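Local coordinates for protein ribosomal RNA small subunit methyltransferase E (Neisseria gonorrhoeae, PDB 5VM8) that probably methylates a uridine of 16S ribosomal RNA at N3 through its trefoil-knotted SPOUT domain, with S-adenosyl methionine as methyl donor, at residues M97-Q102 with R135-V140; I176-R181 with E210-F214; L185-P191 with A240-W245. All blocks are in the same frame, centred on the assembly; numbering follows the deposited sequence.

Contact 1: M97-Q102 with R135-V140; sequences MDFTLQ and RWQEIV
M97 and L101 lay their side chains against the indole of W136 where two neighbouring helices, 94-106 and 128-147, pack in the parallel alpha/beta SPOUT domain. Helix 94-106 is the linker of a beta-alpha-beta crossover between strands 85-90 and 111-116. The local axes approach to 9.3 Å and cross at -43°. L101 CD1 sits over the five-membered ring of W136, 3.7 Å from its centroid. M97 reaches the other half of the same face: its chain is bent at CB-CG (chi2 64°), which swings the methyl CE over the six-membered ring, 4.1 Å from that centroid and almost on the ring normal. The sulfur SD stands more obliquely to this ring, a Met-aromatic contact. L101 and V140 also touch I112 of strand 111-116, and W136 touches P114 of the same strand.

Further out the contact turns polar. R135 stretches an extended chain to D98 and grips the carboxylate end-on, NH1 to OD2 at 2.9 Å and NH2 to OD1 at 3.2 Å. The grip is skewed, with carboxylate and guanidinium planes 49° apart: OD2 lies in the guanidinium plane, whereas NH1 meets that oxygen from well above the carboxylate plane. The methyl CD1 of I139 rests against one guanidinium face, offset toward its rim, and also against D98, giving the salt bridge an apolar floor. A water fastens this pair to the tryptophan, donating to D98 OD1 at 2.8 Å and accepting from W136 NE1 at 3.0 Å. Q102 CB packs on I139 CG2, and a second water accepts from Q102 NE2 and donates to I139 O at 2.8 Å.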
loop_
_atom_site.group_PDB
_atom_site.type_symbol
_atom_site.label_atom_id
_atom_site.label_comp_id
_atom_site.label_asym_id
_atom_site.label_seq_id
_atom_site.Cartn_x
_atom_site.Cartn_y
_atom_site.Cartn_z
ATOM N N MET A 97 1.894 -9.267 8.457
ATOM C CA MET A 97 2.297 -7.996 7.886
ATOM C C MET A 97 2.277 -8.029 6.360
ATOM O O MET A 97 1.795 -7.092 5.712
ATOM C CB MET A 97 3.705 -7.681 8.388
ATOM C CG MET A 97 4.169 -6.271 8.169
ATOM S SD MET A 97 3.164 -5.152 9.102
ATOM C CE MET A 97 3.760 -3.609 8.458
ATOM N N ASP A 98 2.862 -9.081 5.774
ATOM C CA ASP A 98 2.984 -9.187 4.321
ATOM C C ASP A 98 1.613 -9.214 3.645
ATOM O O ASP A 98 1.398 -8.536 2.639
ATOM C CB ASP A 98 3.801 -10.439 3.967
ATOM C CG ASP A 98 5.270 -10.384 4.476
ATOM O OD1 ASP A 98 5.726 -9.351 5.018
ATOM O OD2 ASP A 98 5.965 -11.419 4.370
ATOM N N PHE A 99 0.683 -10.032 4.167
ATOM C CA PHE A 99 -0.677 -10.067 3.634
ATOM C C PHE A 99 -1.375 -8.730 3.828
ATOM O O PHE A 99 -2.083 -8.256 2.932
ATOM C CB PHE A 99 -1.486 -11.191 4.281
ATOM C CG PHE A 99 -1.096 -12.557 3.803
ATOM C CD1 PHE A 99 -0.540 -12.726 2.552
ATOM C CD2 PHE A 99 -1.279 -13.670 4.608
ATOM C CE1 PHE A 99 -0.172 -13.995 2.105
ATOM C CE2 PHE A 99 -0.912 -14.934 4.176
ATOM C CZ PHE A 99 -0.356 -15.097 2.922
ATOM N N THR A 100 -1.195 -8.109 4.999
ATOM C CA THR A 100 -1.797 -6.806 5.198
ATOM C C THR A 100 -1.308 -5.848 4.119
ATOM O O THR A 100 -2.110 -5.216 3.427
ATOM C CB THR A 100 -1.485 -6.273 6.608
ATOM O OG1 THR A 100 -2.140 -7.082 7.595
ATOM C CG2 THR A 100 -1.995 -4.867 6.746
ATOM N N LEU A 101 0.002 -5.821 3.890
ATOM C CA LEU A 101 0.567 -4.885 2.928
ATOM C C LEU A 101 0.106 -5.213 1.511
ATOM O O LEU A 101 -0.261 -4.316 0.743
ATOM C CB LEU A 101 2.093 -4.893 3.036
ATOM C CG LEU A 101 2.629 -4.154 4.274
ATOM C CD1 LEU A 101 4.076 -4.504 4.574
ATOM C CD2 LEU A 101 2.515 -2.639 4.081
ATOM N N GLN A 102 0.140 -6.490 1.136
ATOM C CA GLN A 102 -0.214 -6.858 -0.230
ATOM C C GLN A 102 -1.695 -6.612 -0.521
ATOM O O GLN A 102 -2.039 -5.983 -1.527
ATOM C CB GLN A 102 0.134 -8.317 -0.490
ATOM C CG GLN A 102 -0.319 -8.790 -1.886
ATOM C CD GLN A 102 -0.004 -10.251 -2.110
ATOM O OE1 GLN A 102 -0.755 -11.134 -1.698
ATOM N NE2 GLN A 102 1.125 -10.513 -2.734
ATOM N N ARG A 135 11.892 -4.406 1.963
ATOM C CA ARG A 135 11.120 -5.569 1.543
ATOM C C ARG A 135 9.633 -5.237 1.502
ATOM O O ARG A 135 8.932 -5.619 0.557
ATOM C CB ARG A 135 11.402 -6.757 2.465
ATOM C CG ARG A 135 10.918 -8.082 1.902
ATOM C CD ARG A 135 11.269 -9.280 2.790
ATOM N NE ARG A 135 10.348 -10.373 2.519
ATOM C CZ ARG A 135 9.182 -10.541 3.134
ATOM N NH1 ARG A 135 8.397 -11.549 2.768
ATOM N NH2 ARG A 135 8.794 -9.705 4.108
ATOM N N TRP A 136 9.157 -4.471 2.493
ATOM C CA TRP A 136 7.778 -4.015 2.476
ATOM C C TRP A 136 7.509 -3.177 1.238
ATOM O O TRP A 136 6.448 -3.303 0.613
ATOM C CB TRP A 136 7.471 -3.212 3.730
ATOM C CG TRP A 136 7.485 -4.056 4.952
ATOM C CD1 TRP A 136 7.400 -5.415 5.008
ATOM C CD2 TRP A 136 7.655 -3.607 6.306
ATOM N NE1 TRP A 136 7.472 -5.836 6.312
ATOM C CE2 TRP A 136 7.631 -4.745 7.128
ATOM C CE3 TRP A 136 7.805 -2.350 6.898
ATOM C CZ2 TRP A 136 7.747 -4.669 8.501
ATOM C CZ3 TRP A 136 7.930 -2.279 8.277
ATOM C CH2 TRP A 136 7.894 -3.425 9.057
ATOM N N GLN A 137 8.461 -2.322 0.865
ATOM C CA GLN A 137 8.268 -1.494 -0.312
ATOM C C GLN A 137 8.149 -2.358 -1.564
ATOM O O GLN A 137 7.298 -2.098 -2.421
ATOM C CB GLN A 137 9.419 -0.495 -0.434
ATOM C CG GLN A 137 9.127 0.677 -1.346
ATOM C CD GLN A 137 8.104 1.640 -0.747
ATOM O OE1 GLN A 137 8.360 2.262 0.291
ATOM N NE2 GLN A 137 6.941 1.765 -1.398
ATOM N N GLU A 138 8.948 -3.434 -1.641
ATOM C CA GLU A 138 8.925 -4.348 -2.783
ATOM C C GLU A 138 7.623 -5.153 -2.846
ATOM O O GLU A 138 7.134 -5.461 -3.941
ATOM C CB GLU A 138 10.146 -5.283 -2.748
ATOM N N ILE A 139 7.058 -5.543 -1.696
ATOM C CA ILE A 139 5.765 -6.228 -1.741
ATOM C C ILE A 139 4.689 -5.299 -2.296
ATOM O O ILE A 139 3.853 -5.706 -3.109
ATOM C CB ILE A 139 5.381 -6.779 -0.359
ATOM C CG1 ILE A 139 6.265 -7.957 0.023
ATOM C CG2 ILE A 139 3.900 -7.179 -0.313
ATOM C CD1 ILE A 139 6.219 -8.255 1.527
ATOM N N VAL A 140 4.713 -4.034 -1.889
ATOM C CA VAL A 140 3.755 -3.059 -2.399
ATOM C C VAL A 140 3.917 -2.877 -3.909
ATOM O O VAL A 140 2.935 -2.787 -4.652
ATOM C CB VAL A 140 3.908 -1.735 -1.629
ATOM C CG1 VAL A 140 3.238 -0.576 -2.378
ATOM C CG2 VAL A 140 3.336 -1.888 -0.209
HETATM O O HOH W 1 7.264 -8.705 7.234
HETATM O O HOH W 2 3.244 -8.395 -3.388
#

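Contact 2: I176-R181 with E210-F214; sequences IMSINR and EQQAF
Strand 173-177 ends at M177 and runs on as a loop through R181, and helix 207-215 packs against this strand end, with the CA atoms of I176 and A213 7.5 Å apart and those of S178 and E210 8.1 Å apart. The helix belongs to a beta-alpha-beta crossover of the SPOUT domain: it links strand 195-199 to strand 219-222 and passes over strand 173-177, which lies between them in the parallel sheet.

At the buried end, I176 extends its CD1 to A213 CB at 3.8 Å, and both residues also touch F218. Next to this apolar touch, E210 carries its carboxylate out on an extended chain to the loop. Its OE1 takes two bonds, from S178 OG at 2.6 Å, on the anti side and tilted from the carboxylate plane, and from N180 ND2 at 2.9 Å. The second is nearly straight (167°), lies in the amide plane and uses the syn lone pair, although amide and carboxylate planes stand almost perpendicular. S178 OG also accepts from N180 N, forming an ST turn, so the hydroxyl fixes the loop and at the same time ties it to the helix. Two neutral donors on one oxygen are consistent with an ionised E210.

At the outer end R181, its chain bent at chi3 (-82°), lays its guanidinium on the ring of F214. The planes differ by 13°, and CZ of R181 is 3.8 Å from the ring centroid, a cation-pi stack. Q211 OE1 sits at the guanidinium edge, accepting weak bonds from both terminal nitrogens of R181, of which NH1 is the nearer at 2.7 Å.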
loop_
_atom_site.group_PDB
_atom_site.type_symbol
_atom_site.label_atom_id
_atom_site.label_comp_id
_atom_site.label_asym_id
_atom_site.label_seq_id
_atom_site.Cartn_x
_atom_site.Cartn_y
_atom_site.Cartn_z
ATOM N N ILE A 176 -9.692 4.312 14.473
ATOM C CA ILE A 176 -8.905 3.249 15.070
ATOM C C ILE A 176 -9.802 2.032 15.241
ATOM O O ILE A 176 -10.940 2.156 15.716
ATOM C CB ILE A 176 -8.261 3.688 16.409
ATOM C CG1 ILE A 176 -7.430 2.553 16.987
ATOM C CG2 ILE A 176 -9.305 4.174 17.410
ATOM C CD1 ILE A 176 -6.662 2.906 18.272
ATOM N N MET A 177 -9.320 0.871 14.787
ATOM C CA MET A 177 -10.039 -0.386 14.996
ATOM C C MET A 177 -9.889 -0.822 16.435
ATOM O O MET A 177 -8.798 -1.182 16.882
ATOM C CB MET A 177 -9.552 -1.493 14.073
ATOM C CG MET A 177 -9.884 -1.261 12.634
ATOM S SD MET A 177 -10.351 -2.791 11.791
ATOM C CE MET A 177 -11.569 -3.457 12.925
ATOM N N SER A 178 -10.990 -0.796 17.151
ATOM C CA SER A 178 -10.962 -1.123 18.553
ATOM C C SER A 178 -12.387 -1.348 18.960
ATOM O O SER A 178 -13.292 -0.756 18.374
ATOM C CB SER A 178 -10.351 0.022 19.384
ATOM O OG SER A 178 -10.538 -0.212 20.759
ATOM N N ILE A 179 -12.578 -2.161 20.002
ATOM C CA ILE A 179 -13.921 -2.450 20.460
ATOM C C ILE A 179 -14.345 -1.490 21.549
ATOM O O ILE A 179 -15.500 -1.522 21.980
ATOM C CB ILE A 179 -13.994 -3.902 20.965
ATOM C CG1 ILE A 179 -15.409 -4.472 20.799
ATOM C CG2 ILE A 179 -13.525 -3.976 22.428
ATOM C CD1 ILE A 179 -15.440 -5.992 20.700
ATOM N N ASN A 180 -13.451 -0.615 21.988
ATOM C CA ASN A 180 -13.677 0.233 23.153
ATOM C C ASN A 180 -14.052 1.639 22.710
ATOM O O ASN A 180 -13.346 2.246 21.896
ATOM C CB ASN A 180 -12.435 0.232 24.038
ATOM C CG ASN A 180 -12.116 -1.159 24.574
ATOM O OD1 ASN A 180 -12.962 -1.815 25.185
ATOM N ND2 ASN A 180 -10.894 -1.625 24.320
ATOM N N ARG A 181 -15.151 2.155 23.266
ATOM C CA ARG A 181 -15.688 3.472 22.924
ATOM C C ARG A 181 -15.926 3.583 21.419
ATOM O O ARG A 181 -15.521 4.549 20.770
ATOM C CB ARG A 181 -14.755 4.573 23.426
ATOM C CG ARG A 181 -14.674 4.647 24.947
ATOM C CD ARG A 181 -13.991 5.919 25.418
ATOM N NE ARG A 181 -12.538 5.779 25.357
ATOM C CZ ARG A 181 -11.687 6.557 26.017
ATOM N NH1 ARG A 181 -10.375 6.365 25.912
ATOM N NH2 ARG A 181 -12.156 7.526 26.783
ATOM N N GLU A 210 -5.014 3.333 23.537
ATOM C CA GLU A 210 -6.360 3.712 23.114
ATOM C C GLU A 210 -6.700 5.116 23.589
ATOM O O GLU A 210 -7.261 5.915 22.826
ATOM C CB GLU A 210 -7.374 2.703 23.639
ATOM C CG GLU A 210 -7.211 1.324 23.019
ATOM C CD GLU A 210 -8.241 0.333 23.531
ATOM O OE1 GLU A 210 -8.871 -0.348 22.704
ATOM O OE2 GLU A 210 -8.403 0.232 24.777
ATOM N N GLN A 211 -6.376 5.423 24.851
ATOM C CA GLN A 211 -6.582 6.767 25.371
ATOM C C GLN A 211 -5.871 7.809 24.528
ATOM O O GLN A 211 -6.446 8.856 24.208
ATOM C CB GLN A 211 -6.112 6.851 26.817
ATOM C CG GLN A 211 -7.220 6.666 27.820
ATOM C CD GLN A 211 -8.234 7.791 27.798
ATOM O OE1 GLN A 211 -9.403 7.573 28.096
ATOM N NE2 GLN A 211 -7.786 9.004 27.481
ATOM N N GLN A 212 -4.624 7.544 24.150
ATOM C CA GLN A 212 -3.903 8.529 23.358
ATOM C C GLN A 212 -4.612 8.784 22.036
ATOM O O GLN A 212 -4.780 9.937 21.631
ATOM C CB GLN A 212 -2.455 8.076 23.148
ATOM C CG GLN A 212 -1.555 8.389 24.361
ATOM C CD GLN A 212 -0.347 7.457 24.507
ATOM O OE1 GLN A 212 0.173 6.927 23.527
ATOM N NE2 GLN A 212 0.108 7.268 25.749
ATOM N N ALA A 213 -5.086 7.712 21.386
ATOM C CA ALA A 213 -5.820 7.840 20.136
ATOM C C ALA A 213 -7.122 8.597 20.350
ATOM O O ALA A 213 -7.435 9.526 19.599
ATOM C CB ALA A 213 -6.073 6.453 19.531
ATOM N N PHE A 214 -7.849 8.269 21.417
ATOM C CA PHE A 214 -9.074 9.001 21.735
ATOM C C PHE A 214 -8.781 10.496 21.930
ATOM O O PHE A 214 -9.509 11.362 21.424
ATOM C CB PHE A 214 -9.712 8.373 22.984
ATOM C CG PHE A 214 -11.009 9.024 23.429
ATOM C CD1 PHE A 214 -11.017 10.239 24.092
ATOM C CD2 PHE A 214 -12.228 8.386 23.206
ATOM C CE1 PHE A 214 -12.208 10.815 24.490
ATOM C CE2 PHE A 214 -13.415 8.956 23.612
ATOM C CZ PHE A 214 -13.405 10.172 24.254
#

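Contact 3: L185-P191 with A240-W245; sequences LGDIRHP and AMQTLW
W245 N donates to M241 O at 2.8 Å, a backbone bond in the C-terminal part of helix 232-244, and the W245 indole packs against P191, H190 and I188 of the loop 185-191. P191 lies over one face of the ring, with CG 3.5 Å from the centroid of the six-membered ring and 16° off its normal, a CH-pi contact. L244 CB touches the opposite face, offset toward the rim. H190 slides past the pyrrole end in an edge-to-face pair, the edge of W245 toward the imidazole face and the planes at 81°.

The helix is the last one in the chain of this trefoil-knotted SPOUT domain, and the loop is the exit from strand 182-184, which borders the parallel sheet. L185 opens a type I turn to I188. Its CD2 drops between A240 CB, at 4.0 Å, and M241 CG, while its other methyl, CD1, meets M241 CE. Strands 173-177 and 219-222 lie against L185 as well, and M241 rests on strand 195-199. G186 brings its CA to L244 CD1 at 3.9 Å. I188 holds CG1 between its backbone N and carbonyl carbon (chi1 79°), which directs CD1 to W245 CH2 at 3.7 Å; L185 O approaches the same carbon at the ring edge, at 3.6 Å.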
loop_
_atom_site.group_PDB
_atom_site.type_symbol
_atom_site.label_atom_id
_atom_site.label_comp_id
_atom_site.label_asym_id
_atom_site.label_seq_id
_atom_site.Cartn_x
_atom_site.Cartn_y
_atom_site.Cartn_z
ATOM N N LEU A 185 -18.408 1.404 11.578
ATOM C CA LEU A 185 -17.777 2.190 10.525
ATOM C C LEU A 185 -18.811 2.871 9.649
ATOM O O LEU A 185 -18.571 3.976 9.153
ATOM C CB LEU A 185 -16.887 1.276 9.686
ATOM C CG LEU A 185 -15.978 1.857 8.621
ATOM C CD1 LEU A 185 -14.943 2.775 9.224
ATOM C CD2 LEU A 185 -15.332 0.692 7.894
ATOM N N GLY A 186 -19.961 2.229 9.429
ATOM C CA GLY A 186 -20.997 2.880 8.648
ATOM C C GLY A 186 -21.665 4.016 9.396
ATOM O O GLY A 186 -22.049 5.024 8.790
ATOM N N ASP A 187 -21.762 3.902 10.718
ATOM C CA ASP A 187 -22.431 4.892 11.559
ATOM C C ASP A 187 -21.565 6.106 11.868
ATOM O O ASP A 187 -21.984 6.928 12.682
ATOM C CB ASP A 187 -22.887 4.256 12.874
ATOM C CG ASP A 187 -23.903 3.159 12.670
ATOM O OD1 ASP A 187 -24.665 3.216 11.687
ATOM O OD2 ASP A 187 -23.947 2.235 13.503
ATOM N N ILE A 188 -20.376 6.240 11.259
ATOM C CA ILE A 188 -19.518 7.396 11.511
ATOM C C ILE A 188 -19.975 8.542 10.634
ATOM O O ILE A 188 -20.598 8.337 9.591
ATOM C CB ILE A 188 -18.012 7.134 11.258
ATOM C CG1 ILE A 188 -17.715 7.203 9.762
ATOM C CG2 ILE A 188 -17.492 5.852 11.908
ATOM C CD1 ILE A 188 -16.262 7.365 9.438
ATOM N N ARG A 189 -19.695 9.760 11.099
ATOM C CA ARG A 189 -19.981 10.951 10.317
ATOM C C ARG A 189 -19.388 10.762 8.932
ATOM O O ARG A 189 -18.269 10.266 8.793
ATOM C CB ARG A 189 -19.362 12.175 10.999
ATOM C CG ARG A 189 -19.950 13.501 10.617
ATOM C CD ARG A 189 -19.018 14.675 10.942
ATOM N NE ARG A 189 -19.139 15.194 12.308
ATOM C CZ ARG A 189 -20.046 16.077 12.701
ATOM N NH1 ARG A 189 -20.942 16.539 11.839
ATOM N NH2 ARG A 189 -20.066 16.499 13.963
ATOM N N HIS A 190 -20.164 11.099 7.906
ATOM C CA HIS A 190 -19.718 10.902 6.537
ATOM C C HIS A 190 -18.381 11.591 6.331
ATOM O O HIS A 190 -18.277 12.805 6.553
ATOM C CB HIS A 190 -20.746 11.449 5.545
ATOM C CG HIS A 190 -20.549 10.959 4.138
ATOM N ND1 HIS A 190 -19.695 11.575 3.246
ATOM C CD2 HIS A 190 -21.091 9.910 3.476
ATOM C CE1 HIS A 190 -19.718 10.925 2.096
ATOM N NE2 HIS A 190 -20.560 9.912 2.208
ATOM N N PRO A 191 -17.326 10.874 5.974
ATOM C CA PRO A 191 -16.031 11.526 5.775
ATOM C C PRO A 191 -16.103 12.464 4.587
ATOM O O PRO A 191 -16.693 12.141 3.558
ATOM C CB PRO A 191 -15.059 10.364 5.532
ATOM C CG PRO A 191 -15.926 9.181 5.179
ATOM C CD PRO A 191 -17.247 9.403 5.858
ATOM N N ALA A 240 -14.808 -2.293 3.015
ATOM C CA ALA A 240 -16.020 -1.619 3.468
ATOM C C ALA A 240 -15.952 -0.120 3.185
ATOM O O ALA A 240 -16.956 0.499 2.813
ATOM C CB ALA A 240 -16.228 -1.872 4.967
ATOM N N MET A 241 -14.769 0.479 3.356
ATOM C CA MET A 241 -14.613 1.905 3.066
ATOM C C MET A 241 -14.775 2.183 1.576
ATOM O O MET A 241 -15.376 3.192 1.191
ATOM C CB MET A 241 -13.244 2.397 3.546
ATOM C CG MET A 241 -13.074 2.481 5.042
ATOM S SD MET A 241 -11.368 2.920 5.533
ATOM C CE MET A 241 -11.420 2.308 7.207
ATOM N N GLN A 242 -14.206 1.322 0.717
ATOM C CA GLN A 242 -14.391 1.499 -0.723
ATOM C C GLN A 242 -15.854 1.321 -1.137
ATOM O O GLN A 242 -16.284 1.888 -2.152
ATOM C CB GLN A 242 -13.499 0.526 -1.526
ATOM C CG GLN A 242 -11.966 0.641 -1.294
ATOM C CD GLN A 242 -11.347 1.978 -1.750
ATOM O OE1 GLN A 242 -12.032 2.901 -2.208
ATOM N NE2 GLN A 242 -10.037 2.072 -1.613
ATOM N N THR A 243 -16.623 0.529 -0.383
ATOM C CA THR A 243 -18.037 0.314 -0.690
ATOM C C THR A 243 -18.890 1.525 -0.285
ATOM O O THR A 243 -19.817 1.914 -1.018
ATOM C CB THR A 243 -18.513 -0.975 -0.006
ATOM O OG1 THR A 243 -17.725 -2.073 -0.464
ATOM C CG2 THR A 243 -19.977 -1.249 -0.276
ATOM N N LEU A 244 -18.567 2.156 0.856
ATOM C CA LEU A 244 -19.308 3.335 1.322
ATOM C C LEU A 244 -18.846 4.623 0.645
ATOM O O LEU A 244 -19.660 5.497 0.360
ATOM C CB LEU A 244 -19.156 3.487 2.838
ATOM C CG LEU A 244 -19.826 2.412 3.681
ATOM C CD1 LEU A 244 -19.362 2.467 5.120
ATOM C CD2 LEU A 244 -21.329 2.605 3.587
ATOM N N TRP A 245 -17.547 4.783 0.420
ATOM C CA TRP A 245 -17.005 6.061 -0.017
ATOM C C TRP A 245 -16.053 5.962 -1.205
ATOM O O TRP A 245 -15.633 7.009 -1.714
ATOM C CB TRP A 245 -16.309 6.772 1.169
ATOM C CG TRP A 245 -17.166 6.738 2.429
ATOM C CD1 TRP A 245 -18.436 7.215 2.554
ATOM C CD2 TRP A 245 -16.825 6.183 3.716
ATOM N NE1 TRP A 245 -18.914 6.981 3.820
ATOM C CE2 TRP A 245 -17.948 6.352 4.554
ATOM C CE3 TRP A 245 -15.687 5.568 4.237
ATOM C CZ2 TRP A 245 -17.965 5.933 5.883
ATOM C CZ3 TRP A 245 -15.711 5.144 5.552
ATOM C CH2 TRP A 245 -16.846 5.339 6.362
#

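How the contacts relate
From the N terminus the chain first builds the PUA-type domain and then enters the SPOUT domain, where all three contacts lie. Contact 1 closes first: it joins two successive helices across strand 111-116 and is complete before either of the others opens. Contacts 2 and 3 cross along the chain, which passes 176-181, 185-191, 210-214 and 240-245 in turn, and their first segments are separated by only three residues. Their centres are 18 Å apart. Contact 2 fixes a crossover helix over the end of strand 173-177, while contact 3 ties the terminal helix to the loop leaving the edge strand. Contact 1 lies about 25 Å from both, centre to centre.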